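Local structure of T-lymphoma invasion and metastasis-inducing protein 2 (Mus musculus, 3A8P) at residues 142-147 / 193-198; 29-34 / 229-234; 51-56 / 70-75. The protein activates the small GTPase Rac1 as a guanine nucleotide exchange factor, its PHCCEx part, described here, serving as a protein- and membrane-binding module. One frame throughout, in Å; residues are numbered along the deposited sequence.

Contact 1. Residues 142-147 / 193-198; sequences SQTRSL and MDLFRM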
ATOM      1  N   SER A 142       7.107  -8.565 -15.649  1.00 31.77           N
ATOM      2  CA  SER A 142       6.692  -9.957 -15.655  1.00 33.25           C
ATOM      3  C   SER A 142       5.597 -10.139 -14.601  1.00 33.42           C
ATOM      4  O   SER A 142       4.615 -10.843 -14.825  1.00 33.75           O
ATOM      5  CB  SER A 142       7.888 -10.861 -15.342  1.00 33.74           C
ATOM      6  OG  SER A 142       7.519 -12.229 -15.398  1.00 37.43           O
ATOM      7  N   GLN A 143       5.770  -9.492 -13.454  1.00 33.29           N
ATOM      8  CA  GLN A 143       4.792  -9.576 -12.381  1.00 34.49           C
ATOM      9  C   GLN A 143       3.441  -8.990 -12.793  1.00 34.28           C
ATOM     10  O   GLN A 143       2.401  -9.605 -12.556  1.00 33.37           O
ATOM     11  CB  GLN A 143       5.299  -8.847 -11.138  1.00 36.84           C
ATOM     12  CG  GLN A 143       6.346  -9.602 -10.346  1.00 38.19           C
ATOM     13  CD  GLN A 143       5.784 -10.834  -9.675  1.00 40.54           C
ATOM     14  OE1 GLN A 143       5.522 -11.843 -10.324  1.00 45.21           O
ATOM     15  NE2 GLN A 143       5.589 -10.758  -8.367  1.00 42.75           N
ATOM     16  N   THR A 144       3.453  -7.809 -13.408  1.00 32.91           N
ATOM     17  CA  THR A 144       2.205  -7.175 -13.822  1.00 33.08           C
ATOM     18  C   THR A 144       1.427  -8.060 -14.801  1.00 33.10           C
ATOM     19  O   THR A 144       0.200  -8.141 -14.731  1.00 32.47           O
ATOM     20  CB  THR A 144       2.456  -5.784 -14.464  1.00 34.72           C
ATOM     21  OG1 THR A 144       3.207  -5.937 -15.673  1.00 37.14           O
ATOM     22  CG2 THR A 144       3.240  -4.886 -13.508  1.00 31.83           C
ATOM     23  N   ARG A 145       2.136  -8.724 -15.707  1.00 32.61           N
ATOM     24  CA  ARG A 145       1.485  -9.609 -16.673  1.00 34.03           C
ATOM     25  C   ARG A 145       0.825 -10.769 -15.934  1.00 32.57           C
ATOM     26  O   ARG A 145      -0.320 -11.128 -16.208  1.00 30.30           O
ATOM     27  CB  ARG A 145       2.509 -10.175 -17.665  1.00 37.20           C
ATOM     28  CG  ARG A 145       3.180  -9.143 -18.560  1.00 44.51           C
ATOM     29  CD  ARG A 145       4.292  -9.796 -19.395  1.00 49.31           C
ATOM     30  NE  ARG A 145       5.624  -9.300 -19.038  1.00 52.71           N
ATOM     31  CZ  ARG A 145       6.720 -10.055 -19.012  1.00 53.38           C
ATOM     32  NH1 ARG A 145       6.644 -11.343 -19.318  1.00 53.86           N
ATOM     33  NH2 ARG A 145       7.891  -9.525 -18.677  1.00 54.90           N
ATOM     34  N   SER A 146       1.567 -11.357 -15.000  1.00 30.13           N
ATOM     35  CA  SER A 146       1.074 -12.478 -14.226  1.00 31.94           C
ATOM     36  C   SER A 146      -0.154 -12.096 -13.399  1.00 32.09           C
ATOM     37  O   SER A 146      -1.162 -12.804 -13.410  1.00 31.21           O
ATOM     38  CB  SER A 146       2.180 -13.007 -13.314  1.00 33.49           C
ATOM     39  OG  SER A 146       1.699 -14.050 -12.485  1.00 37.94           O
ATOM     40  N   LEU A 147      -0.068 -10.981 -12.681  1.00 30.37           N
ATOM     41  CA  LEU A 147      -1.188 -10.526 -11.867  1.00 29.63           C
ATOM     42  C   LEU A 147      -2.410 -10.298 -12.746  1.00 28.75           C
ATOM     43  O   LEU A 147      -3.532 -10.622 -12.358  1.00 29.52           O
ATOM     44  CB  LEU A 147      -0.819  -9.240 -11.119  1.00 27.16           C
ATOM     45  CG  LEU A 147       0.167  -9.436  -9.961  1.00 26.93           C
ATOM     46  CD1 LEU A 147       0.794  -8.098  -9.558  1.00 24.22           C
ATOM     47  CD2 LEU A 147      -0.569 -10.084  -8.780  1.00 26.98           C
ATOM     48  N   MET A 193      -4.184  -4.888  -5.791  1.00 21.41           N
ATOM     49  CA  MET A 193      -3.311  -4.098  -4.936  1.00 23.99           C
ATOM     50  C   MET A 193      -1.859  -4.338  -5.351  1.00 24.19           C
ATOM     51  O   MET A 193      -1.078  -3.391  -5.478  1.00 23.95           O
ATOM     52  CB  MET A 193      -3.533  -4.466  -3.462  1.00 21.65           C
ATOM     53  CG  MET A 193      -2.749  -3.614  -2.464  1.00 22.89           C
ATOM     54  SD  MET A 193      -3.088  -1.835  -2.570  1.00 24.95           S
ATOM     55  CE  MET A 193      -4.842  -1.808  -2.101  1.00 18.31           C
ATOM     56  N   ASP A 194      -1.507  -5.600  -5.581  1.00 26.02           N
ATOM     57  CA  ASP A 194      -0.153  -5.938  -6.001  1.00 27.12           C
ATOM     58  C   ASP A 194       0.136  -5.319  -7.367  1.00 27.72           C
ATOM     59  O   ASP A 194       1.235  -4.818  -7.609  1.00 27.82           O
ATOM     60  CB  ASP A 194       0.043  -7.458  -6.066  1.00 27.91           C
ATOM     61  CG  ASP A 194       0.090  -8.104  -4.684  1.00 33.43           C
ATOM     62  OD1 ASP A 194       0.584  -7.454  -3.738  1.00 34.92           O
ATOM     63  OD2 ASP A 194      -0.354  -9.267  -4.546  1.00 35.66           O
ATOM     64  N   LEU A 195      -0.850  -5.354  -8.258  1.00 26.91           N
ATOM     65  CA  LEU A 195      -0.676  -4.784  -9.591  1.00 25.93           C
ATOM     66  C   LEU A 195      -0.377  -3.281  -9.483  1.00 25.52           C
ATOM     67  O   LEU A 195       0.515  -2.761 -10.160  1.00 22.26           O
ATOM     68  CB  LEU A 195      -1.937  -5.010 -10.436  1.00 25.55           C
ATOM     69  CG  LEU A 195      -1.924  -4.458 -11.870  1.00 28.22           C
ATOM     70  CD1 LEU A 195      -0.771  -5.075 -12.646  1.00 27.06           C
ATOM     71  CD2 LEU A 195      -3.249  -4.761 -12.563  1.00 26.32           C
ATOM     72  N   PHE A 196      -1.120  -2.587  -8.627  1.00 23.84           N
ATOM     73  CA  PHE A 196      -0.918  -1.151  -8.443  1.00 24.57           C
ATOM     74  C   PHE A 196       0.489  -0.881  -7.896  1.00 22.98           C
ATOM     75  O   PHE A 196       1.201   0.009  -8.375  1.00 22.83           O
ATOM     76  CB  PHE A 196      -1.961  -0.593  -7.473  1.00 23.44           C
ATOM     77  CG  PHE A 196      -1.917   0.905  -7.328  1.00 24.82           C
ATOM     78  CD1 PHE A 196      -2.492   1.728  -8.292  1.00 25.86           C
ATOM     79  CD2 PHE A 196      -1.308   1.491  -6.225  1.00 25.24           C
ATOM     80  CE1 PHE A 196      -2.460   3.119  -8.157  1.00 25.46           C
ATOM     81  CE2 PHE A 196      -1.269   2.878  -6.080  1.00 25.47           C
ATOM     82  CZ  PHE A 196      -1.846   3.692  -7.048  1.00 23.97           C
ATOM     83  N   ARG A 197       0.874  -1.657  -6.888  1.00 22.34           N
ATOM     84  CA  ARG A 197       2.175  -1.523  -6.253  1.00 22.49           C
ATOM     85  C   ARG A 197       3.281  -1.739  -7.284  1.00 22.71           C
ATOM     86  O   ARG A 197       4.238  -0.960  -7.346  1.00 20.07           O
ATOM     87  CB  ARG A 197       2.298  -2.535  -5.102  1.00 23.75           C
ATOM     88  CG  ARG A 197       3.546  -2.386  -4.241  1.00 25.28           C
ATOM     89  CD  ARG A 197       3.361  -3.107  -2.906  1.00 29.62           C
ATOM     90  NE  ARG A 197       3.235  -4.556  -3.057  1.00 30.20           N
ATOM     91  CZ  ARG A 197       4.255  -5.409  -2.998  1.00 30.70           C
ATOM     92  NH1 ARG A 197       5.487  -4.967  -2.787  1.00 30.06           N
ATOM     93  NH2 ARG A 197       4.046  -6.710  -3.155  1.00 32.41           N
ATOM     94  N   MET A 198       3.140  -2.780  -8.102  1.00 22.77           N
ATOM     95  CA  MET A 198       4.138  -3.066  -9.137  1.00 26.25           C
ATOM     96  C   MET A 198       4.262  -1.898 -10.115  1.00 26.30           C
ATOM     97  O   MET A 198       5.367  -1.547 -10.537  1.00 27.26           O
ATOM     98  CB  MET A 198       3.777  -4.341  -9.913  1.00 27.15           C
ATOM     99  CG  MET A 198       3.813  -5.617  -9.085  1.00 28.24           C
ATOM    100  SD  MET A 198       5.461  -6.091  -8.526  1.00 32.28           S
ATOM    101  CE  MET A 198       5.549  -5.271  -6.912  1.00 28.96           C
TER

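Contact 2. Residues 29-34 / 229-234; sequences RKLELV and GRLGVL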
ATOM      1  N   ARG A  29      -6.928  -8.043  14.419  1.00 67.81           N
ATOM      2  CA  ARG A  29      -6.540  -7.637  13.072  1.00 64.95           C
ATOM      3  C   ARG A  29      -7.447  -6.593  12.431  1.00 62.01           C
ATOM      4  O   ARG A  29      -7.604  -6.572  11.212  1.00 60.88           O
ATOM      5  CB  ARG A  29      -6.457  -8.871  12.171  1.00 66.61           C
ATOM      6  CG  ARG A  29      -5.611  -9.998  12.754  1.00 68.98           C
ATOM      7  CD  ARG A  29      -4.130  -9.645  12.791  1.00 70.50           C
ATOM      8  NE  ARG A  29      -3.542  -9.629  11.454  1.00 72.58           N
ATOM      9  CZ  ARG A  29      -2.257  -9.403  11.202  1.00 73.33           C
ATOM     10  NH1 ARG A  29      -1.413  -9.171  12.200  1.00 73.73           N
ATOM     11  NH2 ARG A  29      -1.814  -9.413   9.951  1.00 73.18           N
ATOM     12  N   LYS A  30      -8.044  -5.724  13.239  1.00 58.54           N
ATOM     13  CA  LYS A  30      -8.909  -4.690  12.686  1.00 56.09           C
ATOM     14  C   LYS A  30      -8.166  -3.358  12.661  1.00 52.23           C
ATOM     15  O   LYS A  30      -7.429  -3.028  13.586  1.00 51.65           O
ATOM     16  CB  LYS A  30     -10.204  -4.561  13.500  1.00 57.58           C
ATOM     17  CG  LYS A  30     -10.066  -3.873  14.849  1.00 61.20           C
ATOM     18  CD  LYS A  30      -9.193  -4.666  15.806  1.00 63.49           C
ATOM     19  CE  LYS A  30      -9.155  -4.017  17.183  1.00 64.66           C
ATOM     20  NZ  LYS A  30     -10.507  -3.969  17.813  1.00 65.23           N
ATOM     21  N   LEU A  31      -8.355  -2.598  11.590  1.00 49.17           N
ATOM     22  CA  LEU A  31      -7.698  -1.306  11.449  1.00 45.63           C
ATOM     23  C   LEU A  31      -8.348  -0.264  12.347  1.00 44.33           C
ATOM     24  O   LEU A  31      -9.548  -0.312  12.597  1.00 42.23           O
ATOM     25  CB  LEU A  31      -7.780  -0.824   9.999  1.00 44.36           C
ATOM     26  CG  LEU A  31      -7.150  -1.683   8.902  1.00 42.65           C
ATOM     27  CD1 LEU A  31      -7.418  -1.046   7.546  1.00 39.89           C
ATOM     28  CD2 LEU A  31      -5.652  -1.813   9.153  1.00 43.65           C
ATOM     29  N   GLU A  32      -7.551   0.678  12.836  1.00 43.75           N
ATOM     30  CA  GLU A  32      -8.083   1.746  13.667  1.00 44.89           C
ATOM     31  C   GLU A  32      -7.198   2.978  13.555  1.00 43.06           C
ATOM     32  O   GLU A  32      -5.995   2.869  13.333  1.00 42.14           O
ATOM     33  CB  GLU A  32      -8.174   1.309  15.133  1.00 47.59           C
ATOM     34  CG  GLU A  32      -6.872   1.406  15.905  1.00 54.46           C
ATOM     35  CD  GLU A  32      -7.073   1.249  17.406  1.00 59.79           C
ATOM     36  OE1 GLU A  32      -6.068   1.308  18.148  1.00 61.79           O
ATOM     37  OE2 GLU A  32      -8.234   1.068  17.842  1.00 61.34           O
ATOM     38  N   LEU A  33      -7.799   4.151  13.697  1.00 44.45           N
ATOM     39  CA  LEU A  33      -7.036   5.388  13.634  1.00 46.00           C
ATOM     40  C   LEU A  33      -6.155   5.464  14.871  1.00 47.58           C
ATOM     41  O   LEU A  33      -6.604   5.156  15.973  1.00 48.44           O
ATOM     42  CB  LEU A  33      -7.972   6.593  13.602  1.00 45.22           C
ATOM     43  CG  LEU A  33      -8.788   6.778  12.325  1.00 46.87           C
ATOM     44  CD1 LEU A  33      -9.714   7.974  12.471  1.00 47.36           C
ATOM     45  CD2 LEU A  33      -7.842   6.980  11.149  1.00 47.81           C
ATOM     46  N   VAL A  34      -4.898   5.854  14.688  1.00 48.75           N
ATOM     47  CA  VAL A  34      -3.980   5.973  15.810  1.00 50.13           C
ATOM     48  C   VAL A  34      -4.482   7.106  16.696  1.00 51.86           C
ATOM     49  O   VAL A  34      -4.861   8.168  16.203  1.00 51.18           O
ATOM     50  CB  VAL A  34      -2.553   6.293  15.335  1.00 49.37           C
ATOM     51  CG1 VAL A  34      -1.630   6.452  16.534  1.00 49.94           C
ATOM     52  CG2 VAL A  34      -2.052   5.188  14.421  1.00 47.84           C
ATOM     53  N   GLY A 229     -14.935   2.831   5.312  1.00 33.97           N
ATOM     54  CA  GLY A 229     -15.805   3.926   5.702  1.00 36.36           C
ATOM     55  C   GLY A 229     -15.952   4.020   7.214  1.00 38.23           C
ATOM     56  O   GLY A 229     -16.001   5.120   7.766  1.00 38.53           O
ATOM     57  N   ARG A 230     -16.031   2.875   7.893  1.00 38.34           N
ATOM     58  CA  ARG A 230     -16.152   2.889   9.352  1.00 39.91           C
ATOM     59  C   ARG A 230     -14.818   3.321   9.954  1.00 39.14           C
ATOM     60  O   ARG A 230     -14.776   3.908  11.032  1.00 38.79           O
ATOM     61  CB  ARG A 230     -16.539   1.507   9.897  1.00 38.16           C
ATOM     62  CG  ARG A 230     -17.988   1.117   9.670  1.00 38.77           C
ATOM     63  CD  ARG A 230     -18.333  -0.170  10.419  1.00 41.48           C
ATOM     64  NE  ARG A 230     -17.649  -1.345   9.883  1.00 40.90           N
ATOM     65  CZ  ARG A 230     -18.058  -2.025   8.814  1.00 43.24           C
ATOM     66  NH1 ARG A 230     -19.153  -1.649   8.165  1.00 43.60           N
ATOM     67  NH2 ARG A 230     -17.372  -3.079   8.388  1.00 39.81           N
ATOM     68  N   LEU A 231     -13.731   3.023   9.249  1.00 39.37           N
ATOM     69  CA  LEU A 231     -12.404   3.399   9.712  1.00 38.55           C
ATOM     70  C   LEU A 231     -12.357   4.917   9.744  1.00 37.42           C
ATOM     71  O   LEU A 231     -11.899   5.514  10.711  1.00 37.48           O
ATOM     72  CB  LEU A 231     -11.330   2.893   8.747  1.00 39.46           C
ATOM     73  CG  LEU A 231      -9.861   2.872   9.194  1.00 39.77           C
ATOM     74  CD1 LEU A 231      -8.991   2.678   7.963  1.00 38.39           C
ATOM     75  CD2 LEU A 231      -9.473   4.155   9.899  1.00 40.75           C
ATOM     76  N   GLY A 232     -12.841   5.534   8.673  1.00 36.65           N
ATOM     77  CA  GLY A 232     -12.827   6.980   8.583  1.00 36.24           C
ATOM     78  C   GLY A 232     -11.890   7.452   7.490  1.00 35.61           C
ATOM     79  O   GLY A 232     -11.773   8.646   7.231  1.00 37.71           O
ATOM     80  N   VAL A 233     -11.212   6.511   6.846  1.00 36.05           N
ATOM     81  CA  VAL A 233     -10.284   6.837   5.763  1.00 35.42           C
ATOM     82  C   VAL A 233     -10.511   5.910   4.573  1.00 33.29           C
ATOM     83  O   VAL A 233     -10.391   4.689   4.696  1.00 31.80           O
ATOM     84  CB  VAL A 233      -8.806   6.694   6.208  1.00 36.53           C
ATOM     85  CG1 VAL A 233      -7.880   7.108   5.070  1.00 36.87           C
ATOM     86  CG2 VAL A 233      -8.542   7.537   7.445  1.00 34.67           C
ATOM     87  N   LEU A 234     -10.853   6.486   3.425  1.00 32.72           N
ATOM     88  CA  LEU A 234     -11.063   5.687   2.225  1.00 33.20           C
ATOM     89  C   LEU A 234     -10.104   6.155   1.137  1.00 31.44           C
ATOM     90  O   LEU A 234     -10.331   7.173   0.494  1.00 32.35           O
ATOM     91  CB  LEU A 234     -12.500   5.817   1.721  1.00 32.33           C
ATOM     92  CG  LEU A 234     -13.014   4.654   0.857  1.00 35.72           C
ATOM     93  CD1 LEU A 234     -14.425   4.969   0.385  1.00 36.30           C
ATOM     94  CD2 LEU A 234     -12.097   4.408  -0.329  1.00 34.06           C
TER

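Contact 3. Residues 51-56 / 70-75; sequences LLFYET and CALFAE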
ATOM      1  N   LEU A  51      13.590   3.408   7.054  1.00 27.42           N
ATOM      2  CA  LEU A  51      13.556   4.845   7.271  1.00 27.16           C
ATOM      3  C   LEU A  51      13.946   5.052   8.726  1.00 27.22           C
ATOM      4  O   LEU A  51      13.257   4.578   9.627  1.00 28.24           O
ATOM      5  CB  LEU A  51      12.146   5.410   7.024  1.00 25.23           C
ATOM      6  CG  LEU A  51      11.674   5.493   5.569  1.00 27.55           C
ATOM      7  CD1 LEU A  51      10.158   5.737   5.506  1.00 24.18           C
ATOM      8  CD2 LEU A  51      12.441   6.618   4.863  1.00 26.89           C
ATOM      9  N   LEU A  52      15.063   5.739   8.947  1.00 28.64           N
ATOM     10  CA  LEU A  52      15.551   6.023  10.295  1.00 28.28           C
ATOM     11  C   LEU A  52      15.208   7.458  10.658  1.00 28.94           C
ATOM     12  O   LEU A  52      15.469   8.381   9.888  1.00 26.22           O
ATOM     13  CB  LEU A  52      17.063   5.824  10.358  1.00 29.69           C
ATOM     14  CG  LEU A  52      17.529   4.427   9.949  1.00 32.17           C
ATOM     15  CD1 LEU A  52      19.045   4.392   9.877  1.00 35.20           C
ATOM     16  CD2 LEU A  52      17.001   3.402  10.954  1.00 31.47           C
ATOM     17  N   PHE A  53      14.623   7.639  11.834  1.00 30.59           N
ATOM     18  CA  PHE A  53      14.223   8.960  12.295  1.00 31.70           C
ATOM     19  C   PHE A  53      15.164   9.483  13.374  1.00 33.66           C
ATOM     20  O   PHE A  53      15.361   8.836  14.394  1.00 33.83           O
ATOM     21  CB  PHE A  53      12.798   8.910  12.849  1.00 31.68           C
ATOM     22  CG  PHE A  53      11.751   8.588  11.820  1.00 33.22           C
ATOM     23  CD1 PHE A  53      10.719   9.485  11.559  1.00 34.62           C
ATOM     24  CD2 PHE A  53      11.791   7.392  11.113  1.00 34.89           C
ATOM     25  CE1 PHE A  53       9.739   9.195  10.608  1.00 33.53           C
ATOM     26  CE2 PHE A  53      10.812   7.091  10.156  1.00 35.91           C
ATOM     27  CZ  PHE A  53       9.786   7.997   9.906  1.00 33.16           C
ATOM     28  N   TYR A  54      15.742  10.657  13.141  1.00 33.47           N
ATOM     29  CA  TYR A  54      16.652  11.280  14.096  1.00 34.60           C
ATOM     30  C   TYR A  54      16.013  12.584  14.545  1.00 35.87           C
ATOM     31  O   TYR A  54      15.438  13.306  13.728  1.00 33.60           O
ATOM     32  CB  TYR A  54      17.994  11.590  13.432  1.00 33.77           C
ATOM     33  CG  TYR A  54      18.748  10.376  12.964  1.00 35.39           C
ATOM     34  CD1 TYR A  54      19.691   9.751  13.789  1.00 37.88           C
ATOM     35  CD2 TYR A  54      18.528   9.849  11.696  1.00 35.28           C
ATOM     36  CE1 TYR A  54      20.398   8.632  13.351  1.00 36.22           C
ATOM     37  CE2 TYR A  54      19.223   8.737  11.251  1.00 35.95           C
ATOM     38  CZ  TYR A  54      20.158   8.134  12.079  1.00 37.03           C
ATOM     39  OH  TYR A  54      20.862   7.051  11.619  1.00 38.71           O
ATOM     40  N   GLU A  55      16.109  12.898  15.831  1.00 36.44           N
ATOM     41  CA  GLU A  55      15.523  14.137  16.313  1.00 40.93           C
ATOM     42  C   GLU A  55      16.356  15.375  15.992  1.00 41.54           C
ATOM     43  O   GLU A  55      15.897  16.500  16.178  1.00 44.34           O
ATOM     44  CB  GLU A  55      15.241  14.039  17.815  1.00 45.77           C
ATOM     45  CG  GLU A  55      13.809  13.585  18.099  1.00 50.44           C
ATOM     46  CD  GLU A  55      13.602  13.075  19.509  1.00 53.88           C
ATOM     47  OE1 GLU A  55      12.439  12.775  19.858  1.00 54.60           O
ATOM     48  OE2 GLU A  55      14.598  12.965  20.260  1.00 57.44           O
ATOM     49  N   THR A  56      17.573  15.176  15.494  1.00 40.71           N
ATOM     50  CA  THR A  56      18.423  16.307  15.142  1.00 43.72           C
ATOM     51  C   THR A  56      19.171  16.049  13.841  1.00 43.81           C
ATOM     52  O   THR A  56      19.446  14.904  13.486  1.00 42.65           O
ATOM     53  CB  THR A  56      19.458  16.618  16.252  1.00 44.80           C
ATOM     54  OG1 THR A  56      20.407  15.548  16.337  1.00 47.77           O
ATOM     55  CG2 THR A  56      18.764  16.776  17.601  1.00 46.17           C
ATOM     56  N   CYS A  70      13.623   6.136  16.241  1.00 37.96           N
ATOM     57  CA  CYS A  70      12.787   5.049  15.739  1.00 39.01           C
ATOM     58  C   CYS A  70      13.077   4.746  14.276  1.00 36.77           C
ATOM     59  O   CYS A  70      13.734   5.527  13.581  1.00 36.15           O
ATOM     60  CB  CYS A  70      11.309   5.403  15.897  1.00 40.52           C
ATOM     61  SG  CYS A  70      10.848   6.901  15.010  1.00 48.43           S
ATOM     62  N   ALA A  71      12.572   3.609  13.814  1.00 34.33           N
ATOM     63  CA  ALA A  71      12.780   3.182  12.443  1.00 33.60           C
ATOM     64  C   ALA A  71      11.494   2.661  11.821  1.00 33.10           C
ATOM     65  O   ALA A  71      10.627   2.127  12.509  1.00 34.12           O
ATOM     66  CB  ALA A  71      13.849   2.097  12.400  1.00 32.63           C
ATOM     67  N   LEU A  72      11.380   2.815  10.512  1.00 32.31           N
ATOM     68  CA  LEU A  72      10.208   2.343   9.795  1.00 31.95           C
ATOM     69  C   LEU A  72      10.708   1.424   8.677  1.00 31.76           C
ATOM     70  O   LEU A  72      11.416   1.865   7.769  1.00 32.32           O
ATOM     71  CB  LEU A  72       9.441   3.541   9.231  1.00 35.03           C
ATOM     72  CG  LEU A  72       7.955   3.385   8.904  1.00 37.75           C
ATOM     73  CD1 LEU A  72       7.313   4.772   8.831  1.00 36.45           C
ATOM     74  CD2 LEU A  72       7.779   2.617   7.591  1.00 37.53           C
ATOM     75  N   PHE A  73      10.370   0.139   8.769  1.00 30.19           N
ATOM     76  CA  PHE A  73      10.782  -0.848   7.772  1.00 31.65           C
ATOM     77  C   PHE A  73       9.740  -0.828   6.669  1.00 31.22           C
ATOM     78  O   PHE A  73       8.642  -1.357   6.816  1.00 34.66           O
ATOM     79  CB  PHE A  73      10.897  -2.224   8.441  1.00 31.97           C
ATOM     80  CG  PHE A  73      11.895  -2.243   9.569  1.00 34.07           C
ATOM     81  CD1 PHE A  73      13.262  -2.284   9.303  1.00 33.05           C
ATOM     82  CD2 PHE A  73      11.480  -2.096  10.889  1.00 32.94           C
ATOM     83  CE1 PHE A  73      14.196  -2.169  10.327  1.00 29.59           C
ATOM     84  CE2 PHE A  73      12.410  -1.980  11.920  1.00 31.90           C
ATOM     85  CZ  PHE A  73      13.769  -2.015  11.634  1.00 31.75           C
ATOM     86  N   ALA A  74      10.108  -0.205   5.557  1.00 31.05           N
ATOM     87  CA  ALA A  74       9.207  -0.018   4.430  1.00 28.72           C
ATOM     88  C   ALA A  74       9.157  -1.080   3.337  1.00 28.42           C
ATOM     89  O   ALA A  74       8.619  -0.814   2.262  1.00 25.80           O
ATOM     90  CB  ALA A  74       9.487   1.338   3.801  1.00 29.31           C
ATOM     91  N   GLU A  75       9.701  -2.267   3.588  1.00 27.20           N
ATOM     92  CA  GLU A  75       9.660  -3.314   2.568  1.00 29.92           C
ATOM     93  C   GLU A  75       8.237  -3.465   2.032  1.00 27.85           C
ATOM     94  O   GLU A  75       7.276  -3.428   2.795  1.00 29.25           O
ATOM     95  CB  GLU A  75      10.139  -4.655   3.140  1.00 33.19           C
ATOM     96  CG  GLU A  75       9.813  -5.849   2.249  1.00 37.97           C
ATOM     97  CD  GLU A  75      10.633  -7.093   2.580  1.00 43.14           C
ATOM     98  OE1 GLU A  75      10.913  -7.330   3.779  1.00 42.58           O
ATOM     99  OE2 GLU A  75      10.980  -7.842   1.636  1.00 44.00           O
TER

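Contact 1. Residues 142-147 / 193-198
Met198, which reaches across to Gln143, Thr144 and Leu147, also sets its CE over the centre of one face of the Arg197 guanidinium, 4.0 Å above the plane. At the edge of that group, in its plane, lies the carboxylate of Asp194, with Arg197 NH2 3.6 Å from Asp194 OD1 in a salt bridge between residues about one turn apart on the same helix. No hydrogen bond crosses between the segments; carbon atoms and the thioether do the packing. Leu147 drives its CD1 branch against the opposite backbone, 3.5 Å from Leu195 N, and both of its methyls rest on Asp194, CD1 lying 3.6 Å from Asp194 CB. An aspartate fits here because its CH2 packs while its carboxylate pairs with Arg197 and Lys190 of its own helix. Thr144 holds OG1 between its backbone N and carbonyl carbon (chi1 64°), bonded to the carbonyl of Lys141, which leaves CG2 to meet Met198 CB at 3.7 Å. Leu195 crosses Thr144 at about a right angle, its CD1 3.8 Å from Thr144 CB. The flexible Met198 bends so that SD lies 3.8 Å from Gln143 CB. Segments 142-147 and 193-198, on helices 136-165 and 171-206, run antiparallel at 157°, their axes approaching to 9.4 Å, segment 193-198 closing a predicted coiled coil. Phe127 of helix 109-130 borders Gln143 and Met198, while Met193 and Phe196 face helix 236-245 and strand 78-81.

Contact 2. Residues 29-34 / 229-234
Leu33 and Leu231 press together hard: Leu33 CD2 and Leu231 CD2 are 3.5 Å apart, closer than two methyl carbons normally settle. Leu33 CG lies 3.6 Å from the same Leu231 CD2, and Leu33 CD1 comes to 3.7 Å from Leu231 O, so the leucine straddles a side chain and the last carbonyl of the helix. Val233 CG2 also touches Leu33 CD2, at 3.8 Å. Leu231 can serve two partners because its CG stands opposite the backbone N (chi1 -165°), with the fork splayed along the strand. Its second branch makes the looser half of the contact, where Leu231 CD1 lies 4.1 Å from Leu31 CD1, and Leu31 leans also on Ala241 and Leu242 of helix 236-245. Between Leu31 and Leu33, Glu32 directs its CB away, as suits a charged residue at the surface. Gly232, exposed to solvent, ends helix 222-231 with a phi of 113°, which a residue without CB adopts easily, and the chain turns there to bring Val233 back toward the strand. No hydrogen bond spans the interface. The C-terminal end of helix 222-231 thus packs on strand 30-33, part of the PH-domain hairpin with strand 11-26, and joins the CC-Ex part to it.

Contact 3. Residues 51-56 / 70-75
Phe53 and Cys70 face each other in an antiparallel strand pair of the PH domain, whose fold is a curled antiparallel sheet closed by a C-terminal helix. Phe53 CB begins 3.5 Å from Cys70 SG, and CG still touches that sulfur. The ring and the thiol form an oblique sulfur-aromatic contact, SG 4.4 Å from the Phe53 centroid and 37° off its normal. Cys70 reaches this place because SG sits between its backbone N and carbonyl carbon (chi1 60°), a small, polarisable group that fits beside a ring. Phe53 CD2 lies 3.7 Å from Cys70 O, and CE2 meets Leu72 CB at 3.9 Å. Beyond the pair, Phe19 and Tyr42 make edge-to-face ring contacts with Phe53, and Phe104 touches both it and Leu72; Leu51, Phe53 and Leu72 are buried on the inner side of the sheet, Cys70 nearer its margin. On the other face Leu52 CD2 rests on the small, exposed Ala71. Backbone bonds fix the register: Phe53 N donates to Cys70 O at 2.9 Å, Leu51 N to Leu72 O at 2.8 Å. Leu51 O accepts Leu72 N at 2.7 Å in the carbonyl plane, with a weaker CA-H...O contact to Ala71 CA at 3.2 Å.

In the fold
The three contacts trace how the PHCCEx module is assembled. Contact 3 lies within the PH sheet, contact 1 within the helical hairpin of the CC-Ex part, and contact 2 joins the two, closing a chain loop in which both others are nested. Their centres lie 25 Å (1 and 2), 27 Å (1 and 3) and 24 Å (2 and 3) apart, and none touches another. Contacts 1 and 3 come nearest, about 6 Å between closest atoms, and Arg197 of contact 1 is tied by a salt bridge to Asp76, the residue directly after segment 70-75. Contacts 2 and 3 share the sheet. Only contact 2 joins sheet and helices directly; the Arg197-Asp76 bridge is a second tie.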